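Local coordinates for RIM-binding protein, isoform F (Drosophila melanogaster, PDB 4Z8A) that probably acts as a scaffold at synaptic active zones, its SH3 domain binding a peptide derived from the calcium channel Cacophony, at residues M15-D20 with L37-G42. Sequence-based numbering, arbitrary orientation.
Sequences MIALYD and LCFKTG
With CG of Asp20 and OG1 of Thr41 each lying beside its own backbone N and trans to its carbonyl carbon (chi1 -65° and -59°), the carboxylate and the hydroxyl meet across the two loops, the side chains crossing at about a right angle. Asp20 OD1 takes two bonds from the one residue. Thr41 N reaches it at 2.8 Å, almost straight and nearly in line with the C-O bond, while Thr41 OG1 donates to the same OD1 at 3.0 Å from above the carboxylate plane. Two donors on one oxygen should limit rotation of the carboxylate. The bent chain of Lys40, in one of its two conformers, slants across the carboxylate, CD lying 3.7 Å from Asp20 CG, a contact that is therefore doubtful. At the next residue after Thr41, Gly42 N gives a straight 2.8 Å hydrogen bond to Ala17 O, which ties down the other end of the contact. On the inner side, Ala17 CB meets the Phe39 ring obliquely, 3.4 Å from CD1, and Tyr19 O lies 3.4 Å from CE1. The buried ring continues inward onto Ile45, Leu61, Val68 and Phe72. Thr41 CG2 packs over the Leu18 carbonyl, whose oxygen is hydrogen-bonded to a polar side chain of the bound peptide; Tyr19 OH bonds the peptide backbone, and Thr41 touches the ligand as well. The pairing thus joins the ALYDY-type segment Ala17-Leu18-Tyr19-Asp20 to the returning end of the RT loop, which leads into strand 44-48, at the peptide-binding surface of an SH3 domain.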
# COMPACT_ATOMS: atom_id res chain seq x y z
N MET A 15 -7.80 -0.36 -4.27
CA MET A 15 -7.71 -0.99 -2.96
C MET A 15 -8.23 -0.07 -1.86
O MET A 15 -7.84 1.09 -1.76
CB MET A 15 -6.26 -1.38 -2.66
CG MET A 15 -5.72 -2.43 -3.62
SD MET A 15 -4.22 -3.23 -3.04
CE MET A 15 -4.91 -4.31 -1.77
N ILE A 16 -9.11 -0.61 -1.04
CA ILE A 16 -9.73 0.11 0.06
C ILE A 16 -8.82 0.13 1.30
O ILE A 16 -8.38 -0.92 1.79
CB ILE A 16 -11.07 -0.55 0.46
CG1 ILE A 16 -12.00 -0.68 -0.75
CG2 ILE A 16 -11.75 0.24 1.56
CD1 ILE A 16 -13.18 -1.63 -0.45
N ALA A 17 -8.58 1.33 1.83
CA ALA A 17 -7.86 1.47 3.09
C ALA A 17 -8.76 1.09 4.24
O ALA A 17 -9.85 1.61 4.37
CB ALA A 17 -7.36 2.93 3.26
N LEU A 18 -8.28 0.16 5.08
CA LEU A 18 -9.05 -0.32 6.23
C LEU A 18 -8.67 0.34 7.54
O LEU A 18 -9.38 0.21 8.55
CB LEU A 18 -8.87 -1.85 6.37
CG LEU A 18 -9.47 -2.63 5.20
CD1 LEU A 18 -9.22 -4.13 5.39
CD2 LEU A 18 -10.98 -2.37 5.08
N TYR A 19 -7.54 1.07 7.53
CA TYR A 19 -7.00 1.71 8.72
C TYR A 19 -6.33 3.01 8.33
O TYR A 19 -5.79 3.11 7.22
CB TYR A 19 -5.97 0.80 9.41
CG TYR A 19 -6.55 -0.54 9.80
CD1 TYR A 19 -7.22 -0.70 11.02
CD2 TYR A 19 -6.49 -1.62 8.94
CE1 TYR A 19 -7.79 -1.94 11.38
CE2 TYR A 19 -7.06 -2.85 9.29
CZ TYR A 19 -7.70 -3.00 10.51
OH TYR A 19 -8.25 -4.23 10.82
N ASP A 20 -6.33 3.99 9.25
CA ASP A 20 -5.64 5.26 8.99
C ASP A 20 -4.15 5.01 8.92
O ASP A 20 -3.64 4.23 9.73
CB ASP A 20 -5.91 6.28 10.07
CG ASP A 20 -7.35 6.71 10.13
OD1 ASP A 20 -8.13 6.39 9.21
OD2 ASP A 20 -7.72 7.37 11.11
N LEU A 37 2.79 7.34 1.32
CA LEU A 37 1.56 8.08 1.16
C LEU A 37 0.73 8.05 2.45
O LEU A 37 0.66 7.01 3.13
CB LEU A 37 0.78 7.49 -0.02
CG LEU A 37 -0.44 8.15 -0.65
CD1 LEU A 37 -0.08 9.53 -1.13
CD2 LEU A 37 -0.90 7.29 -1.82
N CYS A 38 0.14 9.20 2.81
CA CYS A 38 -0.79 9.29 3.93
C CYS A 38 -2.23 8.97 3.47
O CYS A 38 -2.62 9.37 2.39
CB CYS A 38 -0.71 10.69 4.52
SG CYS A 38 -1.59 10.94 6.05
N PHE A 39 -3.01 8.27 4.29
CA PHE A 39 -4.41 8.03 3.92
C PHE A 39 -5.28 7.71 5.13
O PHE A 39 -4.76 7.47 6.22
CB PHE A 39 -4.53 6.91 2.87
CG PHE A 39 -3.84 5.61 3.27
CD1 PHE A 39 -4.50 4.68 4.03
CD2 PHE A 39 -2.54 5.36 2.88
CE1 PHE A 39 -3.89 3.50 4.39
CE2 PHE A 39 -1.92 4.19 3.21
CZ PHE A 39 -2.60 3.25 3.98
N LYS A 40 -6.59 7.70 4.91
CA LYS A 40 -7.57 7.45 5.97
C LYS A 40 -8.46 6.26 5.63
O LYS A 40 -8.70 5.95 4.47
CB LYS A 40 -8.44 8.69 6.20
CG LYS A 40 -7.64 9.93 6.68
CD LYS A 40 -7.20 9.79 8.13
CE LYS A 40 -6.56 11.08 8.64
NZ LYS A 40 -6.35 11.07 10.11
N THR A 41 -8.95 5.61 6.67
CA THR A 41 -9.89 4.51 6.50
C THR A 41 -11.01 4.85 5.51
O THR A 41 -11.60 5.92 5.61
CB THR A 41 -10.51 4.15 7.83
OG1 THR A 41 -9.47 3.78 8.75
CG2 THR A 41 -11.53 2.99 7.70
N GLY A 42 -11.31 3.95 4.58
CA GLY A 42 -12.40 4.20 3.64
C GLY A 42 -11.97 4.86 2.34
O GLY A 42 -12.72 4.84 1.36